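Local coordinates for protein Ulp1-like SUMO protease (Chaetomium thermophilum, PDB 6DG4) that probably cleaves SUMO from its conjugates as a thiol protease, this chain being the C-terminal catalytic domain of a longer fungal protein, at residues E51-L54 with W59-D62; W97-S102 with G106-L111; A120-I125 with K174-D179; C202-I207 with A226-Q231. All blocks are in the same frame, centred on the assembly; numbering follows the deposited sequence.

Interaction 1: E51-L54 with W59-D62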
loop_
_atom_site.group_PDB
_atom_site.type_symbol
_atom_site.label_atom_id
_atom_site.label_comp_id
_atom_site.label_asym_id
_atom_site.label_seq_id
_atom_site.Cartn_x
_atom_site.Cartn_y
_atom_site.Cartn_z
ATOM N N GLU A 51 4.449 16.148 11.510
ATOM C CA GLU A 51 3.999 17.000 10.423
ATOM C C GLU A 51 3.450 16.240 9.229
ATOM O O GLU A 51 2.632 16.799 8.492
ATOM C CB GLU A 51 5.149 17.902 9.945
ATOM C CG GLU A 51 5.659 18.849 11.027
ATOM C CD GLU A 51 6.773 19.743 10.543
ATOM O OE1 GLU A 51 6.585 20.421 9.517
ATOM O OE2 GLU A 51 7.845 19.765 11.180
ATOM N N LYS A 52 3.849 14.979 9.040
ATOM C CA LYS A 52 3.555 14.252 7.810
ATOM C C LYS A 52 2.735 12.985 8.039
ATOM O O LYS A 52 2.648 12.140 7.142
ATOM C CB LYS A 52 4.853 13.934 7.063
ATOM C CG LYS A 52 5.738 15.152 6.801
ATOM C CD LYS A 52 5.042 16.180 5.914
ATOM C CE LYS A 52 5.926 17.400 5.664
ATOM N NZ LYS A 52 5.295 18.364 4.728
ATOM N N LEU A 53 2.098 12.844 9.202
ATOM C CA LEU A 53 1.262 11.677 9.460
ATOM C C LEU A 53 0.164 11.952 10.480
ATOM O O LEU A 53 -1.022 11.771 10.183
ATOM C CB LEU A 53 2.119 10.489 9.915
ATOM C CG LEU A 53 1.360 9.218 10.311
ATOM C CD1 LEU A 53 0.381 8.737 9.246
ATOM C CD2 LEU A 53 2.357 8.110 10.630
ATOM N N LEU A 54 0.532 12.382 11.678
ATOM C CA LEU A 54 -0.418 12.357 12.782
ATOM C C LEU A 54 -1.523 13.408 12.741
ATOM O O LEU A 54 -2.659 13.091 13.114
ATOM C CB LEU A 54 0.317 12.429 14.124
ATOM C CG LEU A 54 1.056 11.142 14.478
ATOM C CD1 LEU A 54 1.962 11.381 15.680
ATOM C CD2 LEU A 54 0.076 10.005 14.740
ATOM N N TRP A 59 -1.007 16.066 4.988
ATOM C CA TRP A 59 -0.738 15.237 3.824
ATOM C C TRP A 59 0.465 14.348 4.129
ATOM O O TRP A 59 1.518 14.834 4.551
ATOM C CB TRP A 59 -0.484 16.123 2.608
ATOM C CG TRP A 59 -1.697 16.890 2.142
ATOM C CD1 TRP A 59 -2.327 17.910 2.803
ATOM C CD2 TRP A 59 -2.414 16.710 0.909
ATOM N NE1 TRP A 59 -3.387 18.375 2.058
ATOM C CE2 TRP A 59 -3.462 17.657 0.893
ATOM C CE3 TRP A 59 -2.265 15.850 -0.185
ATOM C CZ2 TRP A 59 -4.357 17.763 -0.171
ATOM C CZ3 TRP A 59 -3.161 15.954 -1.239
ATOM C CH2 TRP A 59 -4.192 16.904 -1.224
ATOM N N LEU A 60 0.302 13.042 3.946
ATOM C CA LEU A 60 1.379 12.106 4.234
ATOM C C LEU A 60 2.515 12.255 3.223
ATOM O O LEU A 60 2.307 12.640 2.068
ATOM C CB LEU A 60 0.849 10.669 4.211
ATOM C CG LEU A 60 0.256 10.126 5.521
ATOM C CD1 LEU A 60 -0.839 11.020 6.067
ATOM C CD2 LEU A 60 -0.269 8.703 5.331
ATOM N N ASN A 61 3.725 11.918 3.666
ATOM C CA ASN A 61 4.890 11.943 2.793
ATOM C C ASN A 61 5.221 10.549 2.266
ATOM O O ASN A 61 4.640 9.541 2.676
ATOM C CB ASN A 61 6.107 12.595 3.473
ATOM C CG ASN A 61 6.644 11.813 4.675
ATOM O OD1 ASN A 61 6.177 10.730 5.005
ATOM N ND2 ASN A 61 7.645 12.388 5.334
ATOM N N ASP A 62 6.169 10.515 1.321
ATOM C CA ASP A 62 6.596 9.253 0.730
ATOM C C ASP A 62 7.125 8.301 1.794
ATOM O O ASP A 62 6.844 7.098 1.757
ATOM C CB ASP A 62 7.699 9.489 -0.310
ATOM C CG ASP A 62 7.266 10.387 -1.461
ATOM O OD1 ASP A 62 6.083 10.773 -1.543
ATOM O OD2 ASP A 62 8.140 10.719 -2.289
HETATM O O HOH W 1 1.524 17.623 5.780
#

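Interaction 2: W97-S102 with G106-L111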
loop_
_atom_site.group_PDB
_atom_site.type_symbol
_atom_site.label_atom_id
_atom_site.label_comp_id
_atom_site.label_asym_id
_atom_site.label_seq_id
_atom_site.Cartn_x
_atom_site.Cartn_y
_atom_site.Cartn_z
ATOM N N TRP A 97 6.236 4.787 -10.277
ATOM C CA TRP A 97 5.279 5.406 -11.194
ATOM C C TRP A 97 5.922 6.501 -12.034
ATOM O O TRP A 97 5.699 6.520 -13.257
ATOM C CB TRP A 97 4.038 5.886 -10.439
ATOM C CG TRP A 97 2.948 6.344 -11.358
ATOM C CD1 TRP A 97 2.549 7.627 -11.574
ATOM C CD2 TRP A 97 2.128 5.521 -12.196
ATOM N NE1 TRP A 97 1.528 7.657 -12.490
ATOM C CE2 TRP A 97 1.248 6.376 -12.887
ATOM C CE3 TRP A 97 2.054 4.144 -12.432
ATOM C CZ2 TRP A 97 0.304 5.901 -13.798
ATOM C CZ3 TRP A 97 1.107 3.673 -13.335
ATOM C CH2 TRP A 97 0.248 4.548 -14.002
ATOM N N PRO A 98 6.712 7.420 -11.479
ATOM C CA PRO A 98 7.387 8.401 -12.348
ATOM C C PRO A 98 8.288 7.755 -13.389
ATOM O O PRO A 98 8.354 8.235 -14.527
ATOM C CB PRO A 98 8.161 9.288 -11.362
ATOM C CG PRO A 98 7.583 9.029 -10.033
ATOM C CD PRO A 98 6.913 7.697 -10.047
ATOM N N ARG A 99 8.981 6.673 -13.029
ATOM C CA ARG A 99 9.817 5.972 -13.998
ATOM C C ARG A 99 8.969 5.369 -15.109
ATOM O O ARG A 99 9.335 5.426 -16.290
ATOM C CB ARG A 99 10.614 4.879 -13.287
ATOM C CG ARG A 99 11.544 4.092 -14.196
ATOM C CD ARG A 99 12.901 4.724 -14.224
ATOM N NE ARG A 99 13.824 4.036 -15.119
ATOM C CZ ARG A 99 15.063 4.450 -15.359
ATOM N NH1 ARG A 99 15.523 5.540 -14.759
ATOM N NH2 ARG A 99 15.844 3.775 -16.187
ATOM N N LEU A 100 7.827 4.785 -14.749
ATOM C CA LEU A 100 6.945 4.199 -15.751
ATOM C C LEU A 100 6.398 5.269 -16.692
ATOM O O LEU A 100 6.339 5.062 -17.911
ATOM C CB LEU A 100 5.817 3.442 -15.050
ATOM C CG LEU A 100 4.946 2.569 -15.950
ATOM C CD1 LEU A 100 5.791 1.514 -16.648
ATOM C CD2 LEU A 100 3.869 1.898 -15.151
ATOM N N LEU A 101 6.012 6.428 -16.146
ATOM C CA LEU A 101 5.508 7.511 -16.984
ATOM C C LEU A 101 6.592 8.036 -17.919
ATOM O O LEU A 101 6.327 8.323 -19.091
ATOM C CB LEU A 101 4.979 8.657 -16.115
ATOM C CG LEU A 101 3.688 8.435 -15.321
ATOM C CD1 LEU A 101 3.230 9.730 -14.656
ATOM C CD2 LEU A 101 2.585 7.884 -16.210
ATOM N N SER A 102 7.817 8.181 -17.420
ATOM C CA SER A 102 8.852 8.857 -18.192
ATOM C C SER A 102 9.613 7.922 -19.119
ATOM O O SER A 102 10.026 8.347 -20.201
ATOM C CB SER A 102 9.827 9.577 -17.256
ATOM O OG SER A 102 10.454 8.677 -16.366
ATOM N N GLY A 106 10.041 -0.666 -20.430
ATOM C CA GLY A 106 11.373 -1.079 -20.825
ATOM C C GLY A 106 12.495 -0.353 -20.117
ATOM O O GLY A 106 13.642 -0.805 -20.171
ATOM N N GLY A 107 12.201 0.769 -19.467
ATOM C CA GLY A 107 13.178 1.449 -18.649
ATOM C C GLY A 107 13.035 1.169 -17.172
ATOM O O GLY A 107 13.733 1.796 -16.367
ATOM N N CYS A 108 12.171 0.226 -16.790
ATOM C CA CYS A 108 11.862 -0.045 -15.391
ATOM C C CYS A 108 12.493 -1.339 -14.885
ATOM O O CYS A 108 12.099 -1.842 -13.829
ATOM C CB CYS A 108 10.346 -0.097 -15.184
ATOM S SG CYS A 108 9.507 1.499 -15.265
ATOM N N GLY A 109 13.468 -1.887 -15.608
ATOM C CA GLY A 109 13.956 -3.216 -15.278
ATOM C C GLY A 109 14.557 -3.308 -13.889
ATOM O O GLY A 109 14.303 -4.268 -13.157
ATOM N N ARG A 110 15.380 -2.327 -13.515
ATOM C CA ARG A 110 16.011 -2.360 -12.201
ATOM C C ARG A 110 14.961 -2.319 -11.099
ATOM O O ARG A 110 15.050 -3.069 -10.120
ATOM C CB ARG A 110 17.002 -1.202 -12.063
ATOM C CG ARG A 110 17.706 -1.129 -10.722
ATOM C CD ARG A 110 18.715 0.018 -10.676
ATOM N N LEU A 111 13.946 -1.462 -11.247
ATOM C CA LEU A 111 12.918 -1.364 -10.217
ATOM C C LEU A 111 12.077 -2.636 -10.153
ATOM O O LEU A 111 11.732 -3.098 -9.062
ATOM C CB LEU A 111 12.048 -0.127 -10.434
ATOM C CG LEU A 111 12.722 1.234 -10.246
ATOM C CD1 LEU A 111 11.707 2.342 -10.449
ATOM C CD2 LEU A 111 13.372 1.362 -8.872
#

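Interaction 3: A120-I125 with K174-D179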
loop_
_atom_site.group_PDB
_atom_site.type_symbol
_atom_site.label_atom_id
_atom_site.label_comp_id
_atom_site.label_asym_id
_atom_site.label_seq_id
_atom_site.Cartn_x
_atom_site.Cartn_y
_atom_site.Cartn_z
ATOM N N ALA A 120 9.523 -15.131 -14.699
ATOM C CA ALA A 120 9.413 -16.505 -14.218
ATOM C C ALA A 120 8.448 -16.650 -13.046
ATOM O O ALA A 120 7.786 -17.686 -12.922
ATOM C CB ALA A 120 10.791 -17.041 -13.823
ATOM N N ASN A 121 8.360 -15.652 -12.169
ATOM C CA ASN A 121 7.524 -15.767 -10.982
ATOM C C ASN A 121 6.286 -14.880 -11.023
ATOM O O ASN A 121 5.505 -14.891 -10.067
ATOM C CB ASN A 121 8.332 -15.466 -9.711
ATOM C CG ASN A 121 8.673 -13.996 -9.570
ATOM O OD1 ASN A 121 9.289 -13.412 -10.455
ATOM N ND2 ASN A 121 8.273 -13.390 -8.452
ATOM N N PHE A 122 6.077 -14.133 -12.110
ATOM C CA PHE A 122 5.017 -13.129 -12.142
ATOM C C PHE A 122 3.659 -13.708 -11.757
ATOM O O PHE A 122 2.965 -13.167 -10.890
ATOM C CB PHE A 122 4.960 -12.479 -13.526
ATOM C CG PHE A 122 4.028 -11.311 -13.596
ATOM C CD1 PHE A 122 4.435 -10.067 -13.161
ATOM C CD2 PHE A 122 2.740 -11.455 -14.089
ATOM C CE1 PHE A 122 3.585 -8.988 -13.213
ATOM C CE2 PHE A 122 1.885 -10.379 -14.145
ATOM C CZ PHE A 122 2.311 -9.140 -13.700
ATOM N N LEU A 123 3.248 -14.796 -12.408
ATOM C CA LEU A 123 1.935 -15.371 -12.133
ATOM C C LEU A 123 1.845 -16.022 -10.758
ATOM O O LEU A 123 0.733 -16.307 -10.305
ATOM C CB LEU A 123 1.551 -16.370 -13.229
ATOM C CG LEU A 123 1.411 -15.783 -14.632
ATOM C CD1 LEU A 123 1.053 -16.879 -15.622
ATOM C CD2 LEU A 123 0.363 -14.691 -14.667
ATOM N N ASP A 124 2.975 -16.256 -10.090
ATOM C CA ASP A 124 2.992 -16.788 -8.733
ATOM C C ASP A 124 2.754 -15.706 -7.688
ATOM O O ASP A 124 2.460 -16.028 -6.536
ATOM C CB ASP A 124 4.349 -17.469 -8.487
ATOM C CG ASP A 124 4.492 -18.033 -7.077
ATOM O OD1 ASP A 124 3.753 -18.979 -6.737
ATOM O OD2 ASP A 124 5.367 -17.553 -6.319
ATOM N N ILE A 125 2.875 -14.438 -8.052
ATOM C CA ILE A 125 2.583 -13.350 -7.128
ATOM C C ILE A 125 1.072 -13.221 -6.993
ATOM O O ILE A 125 0.347 -13.288 -7.993
ATOM C CB ILE A 125 3.195 -12.042 -7.661
ATOM C CG1 ILE A 125 4.707 -12.184 -7.858
ATOM C CG2 ILE A 125 2.882 -10.882 -6.728
ATOM C CD1 ILE A 125 5.335 -11.010 -8.611
ATOM N N LYS A 174 1.972 -6.820 -19.958
ATOM C CA LYS A 174 2.371 -7.368 -21.252
ATOM C C LYS A 174 3.882 -7.345 -21.412
ATOM O O LYS A 174 4.480 -8.309 -21.908
ATOM C CB LYS A 174 1.703 -6.559 -22.361
ATOM C CG LYS A 174 2.104 -6.987 -23.763
ATOM C CD LYS A 174 1.242 -6.299 -24.781
ATOM C CE LYS A 174 1.548 -6.803 -26.178
ATOM N NZ LYS A 174 0.484 -6.416 -27.146
ATOM N N PHE A 175 4.524 -6.265 -20.967
ATOM C CA PHE A 175 5.973 -6.180 -21.081
ATOM C C PHE A 175 6.655 -7.285 -20.285
ATOM O O PHE A 175 7.612 -7.903 -20.766
ATOM C CB PHE A 175 6.458 -4.819 -20.591
ATOM C CG PHE A 175 7.947 -4.710 -20.545
ATOM C CD1 PHE A 175 8.655 -4.382 -21.680
ATOM C CD2 PHE A 175 8.641 -4.966 -19.375
ATOM C CE1 PHE A 175 10.039 -4.291 -21.648
ATOM C CE2 PHE A 175 10.018 -4.885 -19.338
ATOM C CZ PHE A 175 10.716 -4.555 -20.477
ATOM N N VAL A 176 6.202 -7.529 -19.056
ATOM C CA VAL A 176 6.841 -8.538 -18.217
ATOM C C VAL A 176 6.597 -9.942 -18.768
ATOM O O VAL A 176 7.514 -10.768 -18.834
ATOM C CB VAL A 176 6.362 -8.414 -16.760
ATOM C CG1 VAL A 176 6.918 -9.555 -15.931
ATOM C CG2 VAL A 176 6.784 -7.071 -16.167
ATOM N N LEU A 177 5.355 -10.240 -19.154
ATOM C CA LEU A 177 4.989 -11.612 -19.484
ATOM C C LEU A 177 5.388 -12.035 -20.895
ATOM O O LEU A 177 5.513 -13.238 -21.143
ATOM C CB LEU A 177 3.486 -11.832 -19.294
ATOM C CG LEU A 177 3.051 -12.044 -17.846
ATOM C CD1 LEU A 177 1.539 -12.132 -17.751
ATOM C CD2 LEU A 177 3.694 -13.303 -17.276
ATOM N N GLU A 178 5.583 -11.097 -21.818
ATOM C CA GLU A 178 6.076 -11.409 -23.174
ATOM C C GLU A 178 5.150 -12.430 -23.830
ATOM O O GLU A 178 3.935 -12.187 -23.913
ATOM C CB GLU A 178 7.546 -11.819 -23.098
ATOM C CG GLU A 178 8.450 -10.801 -22.469
ATOM C CD GLU A 178 9.901 -11.244 -22.437
ATOM O OE1 GLU A 178 10.180 -12.454 -22.575
ATOM O OE2 GLU A 178 10.771 -10.373 -22.262
ATOM N N ASP A 179 5.668 -13.563 -24.315
ATOM C CA ASP A 179 4.853 -14.561 -24.992
ATOM C C ASP A 179 3.895 -15.285 -24.058
ATOM O O ASP A 179 3.080 -16.076 -24.539
ATOM C CB ASP A 179 5.731 -15.571 -25.743
ATOM C CG ASP A 179 6.691 -16.338 -24.836
ATOM O OD1 ASP A 179 6.837 -15.987 -23.649
ATOM O OD2 ASP A 179 7.329 -17.296 -25.332
#

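Interaction 4: C202-I207 with A226-Q231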
loop_
_atom_site.group_PDB
_atom_site.type_symbol
_atom_site.label_atom_id
_atom_site.label_comp_id
_atom_site.label_asym_id
_atom_site.label_seq_id
_atom_site.Cartn_x
_atom_site.Cartn_y
_atom_site.Cartn_z
ATOM N N CYS A 202 -5.887 11.340 1.180
ATOM C CA CYS A 202 -5.579 10.407 0.096
ATOM C C CYS A 202 -4.507 9.385 0.474
ATOM O O CYS A 202 -4.615 8.208 0.115
ATOM C CB CYS A 202 -5.166 11.170 -1.167
ATOM S SG CYS A 202 -3.666 12.203 -1.013
ATOM N N GLY A 203 -3.443 9.814 1.154
ATOM C CA GLY A 203 -2.410 8.867 1.532
ATOM C C GLY A 203 -2.898 7.835 2.527
ATOM O O GLY A 203 -2.450 6.683 2.509
ATOM N N VAL A 204 -3.821 8.226 3.408
ATOM C CA VAL A 204 -4.354 7.272 4.374
ATOM C C VAL A 204 -5.297 6.289 3.688
ATOM O O VAL A 204 -5.298 5.090 3.992
ATOM C CB VAL A 204 -5.023 7.997 5.558
ATOM C CG1 VAL A 204 -5.300 7.002 6.668
ATOM C CG2 VAL A 204 -4.152 9.147 6.066
ATOM N N PHE A 205 -6.122 6.776 2.760
ATOM C CA PHE A 205 -6.934 5.872 1.955
ATOM C C PHE A 205 -6.056 4.891 1.183
ATOM O O PHE A 205 -6.371 3.699 1.091
ATOM C CB PHE A 205 -7.766 6.671 0.947
ATOM C CG PHE A 205 -9.014 7.301 1.513
ATOM C CD1 PHE A 205 -10.093 6.522 1.884
ATOM C CD2 PHE A 205 -9.134 8.678 1.602
ATOM C CE1 PHE A 205 -11.249 7.094 2.366
ATOM C CE2 PHE A 205 -10.291 9.254 2.092
ATOM C CZ PHE A 205 -11.349 8.458 2.471
ATOM N N THR A 206 -4.967 5.386 0.589
ATOM C CA THR A 206 -4.080 4.531 -0.199
ATOM C C THR A 206 -3.508 3.405 0.660
ATOM O O THR A 206 -3.532 2.233 0.261
ATOM C CB THR A 206 -2.978 5.395 -0.825
ATOM O OG1 THR A 206 -3.555 6.269 -1.804
ATOM C CG2 THR A 206 -1.898 4.573 -1.505
ATOM N N ILE A 207 -2.998 3.734 1.849
ATOM C CA ILE A 207 -2.456 2.705 2.735
ATOM C C ILE A 207 -3.550 1.726 3.148
ATOM O O ILE A 207 -3.339 0.507 3.189
ATOM C CB ILE A 207 -1.801 3.354 3.969
ATOM C CG1 ILE A 207 -0.522 4.101 3.596
ATOM C CG2 ILE A 207 -1.506 2.299 5.039
ATOM C CD1 ILE A 207 -0.045 5.056 4.685
ATOM N N ALA A 226 -14.334 8.978 8.251
ATOM C CA ALA A 226 -14.279 9.564 9.586
ATOM C C ALA A 226 -13.357 8.801 10.535
ATOM O O ALA A 226 -12.975 9.349 11.574
ATOM C CB ALA A 226 -15.683 9.655 10.179
ATOM N N GLN A 227 -12.996 7.561 10.206
ATOM C CA GLN A 227 -12.062 6.781 11.012
ATOM C C GLN A 227 -10.600 7.081 10.700
ATOM O O GLN A 227 -9.714 6.550 11.377
ATOM C CB GLN A 227 -12.312 5.285 10.797
ATOM C CG GLN A 227 -13.648 4.811 11.303
ATOM C CD GLN A 227 -14.007 3.441 10.790
ATOM O OE1 GLN A 227 -13.347 2.905 9.906
ATOM N NE2 GLN A 227 -15.070 2.877 11.324
ATOM N N LEU A 228 -10.324 7.928 9.725
ATOM C CA LEU A 228 -8.943 8.085 9.294
ATOM C C LEU A 228 -8.054 8.857 10.263
ATOM O O LEU A 228 -6.855 8.565 10.314
ATOM C CB LEU A 228 -8.879 8.655 7.875
ATOM C CG LEU A 228 -9.515 7.734 6.830
ATOM C CD1 LEU A 228 -9.314 8.301 5.448
ATOM C CD2 LEU A 228 -8.989 6.300 6.894
ATOM N N PRO A 229 -8.554 9.803 11.066
ATOM C CA PRO A 229 -7.667 10.371 12.101
ATOM C C PRO A 229 -7.108 9.309 13.031
ATOM O O PRO A 229 -5.916 9.325 13.365
ATOM C CB PRO A 229 -8.569 11.382 12.816
ATOM C CG PRO A 229 -9.508 11.840 11.732
ATOM C CD PRO A 229 -9.806 10.580 10.945
ATOM N N LEU A 230 -7.940 8.353 13.427
ATOM C CA LEU A 230 -7.450 7.242 14.231
ATOM C C LEU A 230 -6.502 6.354 13.432
ATOM O O LEU A 230 -5.486 5.889 13.961
ATOM C CB LEU A 230 -8.644 6.448 14.744
ATOM C CG LEU A 230 -8.353 5.106 15.393
ATOM C CD1 LEU A 230 -7.415 5.266 16.578
ATOM C CD2 LEU A 230 -9.687 4.482 15.799
ATOM N N GLN A 231 -6.810 6.106 12.162
ATOM C CA GLN A 231 -5.928 5.277 11.348
ATOM C C GLN A 231 -4.535 5.882 11.237
ATOM O O GLN A 231 -3.548 5.142 11.169
ATOM C CB GLN A 231 -6.546 5.085 9.968
ATOM C CG GLN A 231 -5.763 4.188 9.020
ATOM C CD GLN A 231 -5.766 2.722 9.387
ATOM O OE1 GLN A 231 -5.814 2.344 10.560
ATOM N NE2 GLN A 231 -5.690 1.879 8.365
#

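Interaction 1: E51-L54 with W59-D62
The flat carboxamide of Asn61 meets the aliphatic part of Lys52 over one face: Lys52 CB rides above the group, 3.6 Å from Asn61 ND2, with Lys52 CG beside it over the same face, and the two side chains run roughly at right angles. Both polar ends of the amide are engaged, ND2 with Asp48 OD1 and OD1 with the backbone N of Val64. That second bond makes Asn61 the N-cap of helix 62-80, its CG held between the backbone N and the carbonyl carbon (chi1 65°); together with the ND2 bond to Asp48 of helix 46-50, the cap links the two helices at the start of the longer one. Farther along, Lys52 O receives a nearly straight CA-H contact from Leu60 CA at 3.2 Å (162° at the hydrogen); this buried carbonyl has no conventional hydrogen-bond partner. Leu60 CG also lies against the same oxygen, and Leu60 CD2 reaches Leu53 CD1 at 4.0 Å. One water links the backbones by donating to Glu51 O and to Trp59 O, each at 3.0 Å. The Trp59 indole turns from this loop toward Cys202, whereas Leu53 leans on Ile235 and Ala236 of helix 228-241.

Interaction 2: W97-S102 with G106-L111
Two short helices follow one another here across a tight connection, and their backbones come nearest at Leu100 and Cys108, whose CA atoms are 6.5 Å apart. Residues 97-102 are regular helix. On the other side a 3-10 turn through Gly106 and Gly107 gives way at Cys108, the N-cap residue, to helix 109-114, and it is at this change that the two segments lie closest. The polar grip comes from Arg99. With CG anti to the backbone N and the chain then bent at chi2 (91°), its guanidinium turns side-on to the Gly107 carbonyl and gives it two N-H groups at once. NE donates to Gly107 O at 2.6 Å (N-H...O 153°) from above the carbonyl plane, while NH2 donates to the same oxygen at 2.9 Å along a more bent path (132°), in the carbonyl plane and on a lone pair. The oxygen itself lies close to the guanidinium plane, and the pair of bonds fixes the rotation of that flat group. Beneath this clasp, Cys108 SG nestles against the aliphatic stem, 3.5 Å from Arg99 CG, and also touches Leu100 CD1 at 4.0 Å. Leu111 CD1 meets Arg99 CB, also at 4.0 Å, extending the apolar patch. Cys108 and Leu111 additionally rest on Phe96 of helix 96-103, while Trp97 and Leu101 of that helix pack on helix 163-177 and strand 127-134, where Trp97 NE1 bonds to Glu134.

Interaction 3: A120-I125 with K174-D179
Phe122 extends its ring away from its own backbone N, with CG anti to it (chi1 -172°), and this sends the aromatic group straight at the last turn of helix 163-177. Leu177 answers with CG anti to its carbonyl carbon (chi1 -79°), which swings both methyls round toward the ring. Val176 and Leu177 both approach the ring from one side, each crossing the Phe122 side chain at about a right angle. They divide that side between them: Val176 CG1 lies 3.8 Å from Phe122 CD1, whereas Leu177 CD2 touches Phe122 CD2 at 3.8 Å and Leu177 CD1 comes against Phe122 CE2 at 4.0 Å. The methyls meet the ring at a slant, so this is dispersion packing and not a stack. Leu123 adds a looser contact at the margin, its CD2 lying 4.2 Å from Leu177 CD1. Just past Leu177 the helix ends, for Glu178 leaves helical geometry with a positive phi of 56°. The carboxylates of Glu178 and Asp179 there both form salt bridges with Lys119, a second, ionic tie between the same parts of the chain. The contact thus anchors the end of helix 163-177 to the connection that runs from helix 109-114 to strand 127-134, with Val117 and Trp186 also packing against Phe122.

Interaction 4: C202-I207 with A226-Q231
Leu228 presses against Phe205 and Val204, joining the start of helix 228-241 to the first turns of helix 202-215 in the papain-like fold of the Ulp1 family. In that fold the nucleophilic cysteine heads a helix; Cys202, starting this one within an Asp-Cys-Gly sequence and touching His137, is consistent with that role. Packing is closest at the aromatic ring. Leu228 CD1 sits above the middle of one face, 3.6 Å from the Phe205 centroid and only 12° off the ring normal, a well-formed CH-pi contact. The other branch, Leu228 CD2, reaches Val204 CG1 at 3.8 Å. Val204 CG1 also meets Gln231 CG at 3.7 Å, so Val204 fits against two residues almost one helical turn apart. Gln231 has CG anti to its backbone N (chi1 -178°) and its chain bent at chi2; its polar end bonds through NE2 to Thr208 OG1, giving this buried amide nitrogen a partner. Contact thins beyond this core: Ile207 makes no close contact with 226-231 and packs farther along, on Ile235, while on the outer side Ala226 and Pro229 lie exposed to solvent. Inside the first helix, Cys202 O takes two donors from opposite faces of its carbonyl plane, Thr206 N and Thr206 OG1, each at 2.9 Å.

Along the chain the four contacts come in series, with none nested or crossed. Interaction 1 closes the loop leading into helix 62-80, and interaction 2 closes the short turn between helices 96-103 and 109-114. Interaction 3 closes a longer excursion that includes the three strands of 127-153 and most of helix 163-177; interaction 4 joins the two last helices. They form two touching pairs. Leu60 of interaction 1 packs on Val204 and Ile207 of interaction 4, while Gly106 of interaction 2 meets the Phe175 ring of interaction 3. Interactions 1 and 3, with centres about 34 Å apart, lie on opposite sides of the chain's centre.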